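Local coordinates for protein cytochrome (Paracoccus pantotrophus, PDB 2XTS) that is the heme c-binding N-terminal part of the cytochrome subunit of sulfane dehydrogenase SoxCD, probably carrying electrons released when protein-bound sulfur is oxidised, at residues T78-Y90 with F135-Y147. Sequence-based numbering, arbitrary orientation.
With HEC (heme c), chain U; GOL (glycerol), chain B.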
# COMPACT_ATOMS: atom_id res chain seq x y z
N THR D 78 4.88 -0.98 40.79
CA THR D 78 4.52 -2.37 41.00
C THR D 78 3.05 -2.43 41.41
O THR D 78 2.39 -1.40 41.63
CB THR D 78 5.35 -3.02 42.12
OG1 THR D 78 4.96 -2.46 43.39
CG2 THR D 78 6.84 -2.86 41.87
N ILE D 79 2.52 -3.63 41.55
CA ILE D 79 1.17 -3.80 42.08
C ILE D 79 0.97 -2.96 43.33
O ILE D 79 0.02 -2.19 43.44
CB ILE D 79 0.88 -5.29 42.38
CG1 ILE D 79 0.87 -6.13 41.10
CG2 ILE D 79 -0.43 -5.43 43.14
CD1 ILE D 79 0.77 -7.63 41.35
N GLY D 80 1.89 -3.10 44.28
CA GLY D 80 1.76 -2.42 45.56
C GLY D 80 2.03 -0.93 45.52
O GLY D 80 1.36 -0.17 46.18
N SER D 81 3.00 -0.49 44.73
CA SER D 81 3.37 0.92 44.72
C SER D 81 2.53 1.77 43.79
O SER D 81 2.48 2.97 43.94
CB SER D 81 4.84 1.10 44.33
OG SER D 81 5.04 0.91 42.95
N TYR D 82 1.88 1.13 42.82
CA TYR D 82 1.29 1.84 41.68
C TYR D 82 -0.11 1.41 41.25
O TYR D 82 -0.89 2.26 40.81
CB TYR D 82 2.23 1.79 40.48
CG TYR D 82 1.85 2.67 39.31
CD1 TYR D 82 1.89 4.04 39.43
CD2 TYR D 82 1.55 2.13 38.08
CE1 TYR D 82 1.56 4.86 38.34
CE2 TYR D 82 1.25 2.93 37.00
CZ TYR D 82 1.25 4.30 37.13
OH TYR D 82 0.99 5.13 36.06
N TRP D 83 -0.42 0.13 41.27
CA TRP D 83 -1.71 -0.27 40.69
C TRP D 83 -2.87 0.24 41.53
O TRP D 83 -2.80 0.24 42.76
CB TRP D 83 -1.85 -1.78 40.54
CG TRP D 83 -0.94 -2.42 39.52
CD1 TRP D 83 0.30 -2.01 39.10
CD2 TRP D 83 -1.22 -3.63 38.82
NE1 TRP D 83 0.79 -2.90 38.18
CE2 TRP D 83 -0.11 -3.92 38.02
CE3 TRP D 83 -2.30 -4.51 38.82
CZ2 TRP D 83 -0.07 -5.02 37.17
CZ3 TRP D 83 -2.25 -5.62 38.01
CH2 TRP D 83 -1.14 -5.86 37.20
N PRO D 84 -3.97 0.62 40.89
CA PRO D 84 -5.10 1.14 41.66
C PRO D 84 -6.03 0.08 42.26
O PRO D 84 -6.60 0.32 43.33
CB PRO D 84 -5.83 2.03 40.65
CG PRO D 84 -5.52 1.38 39.34
CD PRO D 84 -4.13 0.85 39.44
N TYR D 85 -6.24 -1.04 41.56
CA TYR D 85 -7.29 -2.01 41.90
C TYR D 85 -6.80 -3.45 41.92
O TYR D 85 -6.05 -3.88 41.03
CB TYR D 85 -8.44 -1.93 40.87
CG TYR D 85 -8.98 -0.53 40.69
CD1 TYR D 85 -9.56 0.14 41.77
CD2 TYR D 85 -8.88 0.16 39.48
CE1 TYR D 85 -10.00 1.46 41.65
CE2 TYR D 85 -9.35 1.45 39.35
CZ TYR D 85 -9.89 2.09 40.42
OH TYR D 85 -10.34 3.39 40.28
N LEU D 86 -7.31 -4.21 42.87
CA LEU D 86 -7.02 -5.63 42.96
C LEU D 86 -7.64 -6.41 41.84
O LEU D 86 -7.08 -7.43 41.43
CB LEU D 86 -7.48 -6.17 44.32
CG LEU D 86 -6.94 -7.55 44.66
CD1 LEU D 86 -5.45 -7.52 44.78
CD2 LEU D 86 -7.58 -8.08 45.93
N SER D 87 -8.79 -5.96 41.33
CA SER D 87 -9.44 -6.65 40.24
C SER D 87 -8.48 -6.94 39.10
O SER D 87 -8.50 -8.03 38.51
CB SER D 87 -10.61 -5.83 39.72
OG SER D 87 -10.21 -4.53 39.40
N THR D 88 -7.65 -5.96 38.76
CA THR D 88 -6.74 -6.08 37.64
C THR D 88 -5.74 -7.21 37.86
O THR D 88 -5.34 -7.89 36.92
CB THR D 88 -5.99 -4.77 37.44
OG1 THR D 88 -6.91 -3.67 37.56
CG2 THR D 88 -5.27 -4.73 36.10
N VAL D 89 -5.31 -7.38 39.10
CA VAL D 89 -4.35 -8.44 39.42
C VAL D 89 -4.95 -9.81 39.12
O VAL D 89 -4.38 -10.63 38.41
CB VAL D 89 -3.91 -8.39 40.89
CG1 VAL D 89 -2.86 -9.46 41.18
CG2 VAL D 89 -3.35 -6.99 41.24
N TYR D 90 -6.13 -10.05 39.67
CA TYR D 90 -6.80 -11.30 39.45
C TYR D 90 -6.98 -11.56 37.97
O TYR D 90 -6.68 -12.63 37.44
CB TYR D 90 -8.17 -11.27 40.18
CG TYR D 90 -8.86 -12.61 40.08
CD1 TYR D 90 -9.46 -13.01 38.89
CD2 TYR D 90 -8.88 -13.49 41.16
CE1 TYR D 90 -10.06 -14.26 38.77
CE2 TYR D 90 -9.48 -14.73 41.05
CZ TYR D 90 -10.05 -15.11 39.85
OH TYR D 90 -10.66 -16.34 39.74
N PHE D 135 -13.13 -9.89 48.53
CA PHE D 135 -12.22 -9.34 47.54
C PHE D 135 -12.32 -7.82 47.46
O PHE D 135 -11.28 -7.12 47.46
CB PHE D 135 -12.55 -9.97 46.19
CG PHE D 135 -11.55 -9.66 45.09
CD1 PHE D 135 -11.61 -8.47 44.37
CD2 PHE D 135 -10.56 -10.58 44.75
CE1 PHE D 135 -10.73 -8.23 43.33
CE2 PHE D 135 -9.68 -10.33 43.70
CZ PHE D 135 -9.76 -9.15 43.03
N THR D 136 -13.54 -7.30 47.40
CA THR D 136 -13.73 -5.85 47.22
C THR D 136 -13.48 -5.04 48.49
O THR D 136 -13.53 -3.82 48.44
CB THR D 136 -15.12 -5.51 46.66
OG1 THR D 136 -16.14 -5.98 47.55
CG2 THR D 136 -15.30 -6.12 45.26
N GLN D 137 -13.17 -5.70 49.61
CA GLN D 137 -12.73 -4.97 50.81
C GLN D 137 -11.27 -4.53 50.72
O GLN D 137 -10.81 -3.68 51.50
CB GLN D 137 -12.90 -5.84 52.06
CG GLN D 137 -14.35 -6.20 52.34
CD GLN D 137 -14.49 -7.18 53.48
OE1 GLN D 137 -13.59 -7.33 54.30
NE2 GLN D 137 -15.62 -7.86 53.53
N VAL D 138 -10.52 -5.12 49.80
CA VAL D 138 -9.10 -4.78 49.65
C VAL D 138 -8.96 -3.49 48.86
O VAL D 138 -9.55 -3.36 47.77
CB VAL D 138 -8.32 -5.91 48.96
CG1 VAL D 138 -6.84 -5.47 48.74
CG2 VAL D 138 -8.42 -7.21 49.77
N VAL D 139 -8.22 -2.54 49.42
CA VAL D 139 -7.97 -1.26 48.78
C VAL D 139 -6.47 -1.15 48.65
O VAL D 139 -5.76 -1.24 49.64
CB VAL D 139 -8.56 -0.08 49.60
CG1 VAL D 139 -8.24 1.25 48.93
CG2 VAL D 139 -10.06 -0.25 49.79
N LEU D 140 -5.98 -0.97 47.43
CA LEU D 140 -4.55 -0.86 47.19
C LEU D 140 -4.04 0.54 47.53
O LEU D 140 -4.79 1.53 47.43
CB LEU D 140 -4.22 -1.21 45.73
CG LEU D 140 -4.47 -2.66 45.31
CD1 LEU D 140 -3.96 -2.89 43.91
CD2 LEU D 140 -3.84 -3.65 46.31
N PRO D 141 -2.74 0.63 47.88
CA PRO D 141 -2.20 1.92 48.28
C PRO D 141 -2.44 3.06 47.28
O PRO D 141 -2.68 4.19 47.69
CB PRO D 141 -0.70 1.63 48.41
CG PRO D 141 -0.68 0.23 48.93
CD PRO D 141 -1.80 -0.46 48.16
N ASN D 142 -2.30 2.78 45.99
CA ASN D 142 -2.42 3.82 44.97
C ASN D 142 -3.80 3.90 44.31
O ASN D 142 -3.93 4.38 43.18
CB ASN D 142 -1.33 3.66 43.90
CG ASN D 142 -0.97 4.96 43.24
OD1 ASN D 142 -0.92 5.99 43.90
ND2 ASN D 142 -0.64 4.92 41.96
N ALA D 143 -4.83 3.42 45.01
CA ALA D 143 -6.21 3.49 44.52
C ALA D 143 -6.63 4.87 44.04
O ALA D 143 -7.42 4.98 43.12
CB ALA D 143 -7.17 3.03 45.61
N GLU D 144 -6.10 5.92 44.67
CA GLU D 144 -6.49 7.31 44.35
C GLU D 144 -5.43 8.04 43.54
O GLU D 144 -5.43 9.26 43.44
CB GLU D 144 -6.84 8.09 45.63
CG GLU D 144 -8.02 7.50 46.40
CD GLU D 144 -8.35 8.27 47.67
OE1 GLU D 144 -7.94 9.45 47.80
OE2 GLU D 144 -9.02 7.68 48.54
N GLY D 145 -4.53 7.27 42.93
CA GLY D 145 -3.37 7.83 42.25
C GLY D 145 -3.52 8.24 40.81
O GLY D 145 -2.53 8.62 40.20
N PHE D 146 -4.71 8.09 40.23
CA PHE D 146 -4.95 8.33 38.80
C PHE D 146 -6.07 9.32 38.59
O PHE D 146 -7.01 9.43 39.39
CB PHE D 146 -5.30 7.01 38.10
CG PHE D 146 -4.24 5.98 38.22
CD1 PHE D 146 -4.14 5.22 39.39
CD2 PHE D 146 -3.31 5.80 37.21
CE1 PHE D 146 -3.14 4.30 39.53
CE2 PHE D 146 -2.31 4.86 37.33
CZ PHE D 146 -2.19 4.14 38.51
N TYR D 147 -6.03 10.03 37.47
CA TYR D 147 -7.14 10.90 37.07
C TYR D 147 -7.25 10.86 35.57
O TYR D 147 -6.25 10.72 34.88
CB TYR D 147 -6.95 12.32 37.61
CG TYR D 147 -5.64 12.98 37.22
CD1 TYR D 147 -4.51 12.83 38.01
CD2 TYR D 147 -5.54 13.80 36.12
CE1 TYR D 147 -3.32 13.45 37.69
CE2 TYR D 147 -4.34 14.43 35.78
CZ TYR D 147 -3.24 14.25 36.56
OH TYR D 147 -2.08 14.90 36.22
FE HEC U . 4.32 -12.80 34.71
CHA HEC U . 3.83 -9.61 33.63
CHB HEC U . 2.15 -12.29 37.24
CHC HEC U . 4.55 -16.06 35.52
CHD HEC U . 6.92 -13.12 32.59
NA HEC U . 3.22 -11.26 35.31
C1A HEC U . 3.20 -9.99 34.78
C2A HEC U . 2.36 -9.12 35.60
C3A HEC U . 1.89 -9.87 36.61
C4A HEC U . 2.42 -11.22 36.43
CMA HEC U . 0.93 -9.44 37.74
CAA HEC U . 2.10 -7.62 35.31
CBA HEC U . 3.22 -6.74 35.88
CGA HEC U . 2.99 -5.28 35.71
O1A HEC U . 2.35 -4.89 34.74
O2A HEC U . 3.50 -4.55 36.59
NB HEC U . 3.47 -13.95 36.08
C1B HEC U . 2.57 -13.57 37.03
C2B HEC U . 2.09 -14.78 37.68
C3B HEC U . 2.76 -15.81 37.21
C4B HEC U . 3.63 -15.33 36.18
CMB HEC U . 1.12 -14.70 38.89
CAB HEC U . 2.58 -17.29 37.59
CBB HEC U . 1.10 -17.70 37.44
NC HEC U . 5.51 -14.32 34.16
C1C HEC U . 5.48 -15.61 34.63
C2C HEC U . 6.53 -16.37 34.01
C3C HEC U . 7.20 -15.52 33.24
C4C HEC U . 6.57 -14.22 33.32
CMC HEC U . 6.85 -17.85 34.32
CAC HEC U . 8.47 -15.76 32.42
CBC HEC U . 8.61 -16.90 31.47
ND HEC U . 5.19 -11.62 33.35
C1D HEC U . 6.21 -11.96 32.50
C2D HEC U . 6.46 -10.95 31.54
C3D HEC U . 5.50 -9.89 31.85
C4D HEC U . 4.78 -10.34 32.99
CMD HEC U . 7.45 -10.90 30.38
CAD HEC U . 5.34 -8.59 31.08
CBD HEC U . 4.31 -8.80 29.97
CGD HEC U . 4.08 -7.58 29.15
O1D HEC U . 4.53 -6.48 29.53
O2D HEC U . 3.31 -7.68 28.16
C1 GOL B . 2.62 4.30 46.89
O1 GOL B . 3.75 4.19 46.08
C2 GOL B . 1.78 5.45 46.39
O2 GOL B . 2.49 6.66 46.59
C3 GOL B . 0.44 5.51 47.11
O3 GOL B . -0.37 6.50 46.53
O HOH W 1 -1.20 0.43 44.94
O HOH W 2 -8.08 -0.48 45.40
O HOH W 3 -10.14 4.72 42.92
O HOH W 4 -8.93 -2.95 44.96
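Pro84 and Ala143 mark the closest approach of the two backbones, their CA atoms 3.9 Å apart, where the link between helix 79-82 and helix 86-96 meets two overlapping type I turns, Leu140 to Ala143 and Asn142 to Gly145. Direct backbone contact is slight, a CA-H...O approach of Ala143 CA to Pro84 O, and ordered waters bridge other backbone polar atoms: one joins Pro84 O to Leu140 N, another Leu86 N to Val138 O. Asn142 ND2 donates to Tyr82 O (2.9 Å) in a nearly straight bond, with the acceptor lying in its amide plane, while Asn142 OD1 takes a hydrogen bond from a glycerol hydroxyl. Phe146 points its CZ and CE2 edge at one face of the Tyr82 ring, a T-shaped pair with centroids 5.0 Å apart and planes at 62°; its CE1 packs 3.6 Å from Pro84 CD. With CG anti to the backbone N (chi1 -170°), the Tyr82 ring swings back to meet Phe146, and its OH bonds Thr247 of the sulfite dehydrogenase chain. A leucine in place of Tyr82 would probably leave the Phe146 edge without its aromatic face and Thr247 of the sulfite dehydrogenase chain without this hydroxyl partner. Leu140 CD1 reaches between backbone atoms, 3.5 Å from Trp83 O. Farther along, Leu86 CD2 sits over the Phe135 ring, a CH-pi contact 3.8 Å from the centroid, and also touches Val138 CB (3.8 Å). Phe146 and Tyr147 pair in parallel with a strand of the sulfite dehydrogenase chain. The arrangement is a turn-rich segment packed against a domain consistent with a class I-like cytochrome c, its heme iron held by His50 and Met97, next to helix 79-82, just after which Trp83 meets a heme propionate edge-on, with CZ2 3.4 Å from heme CGA.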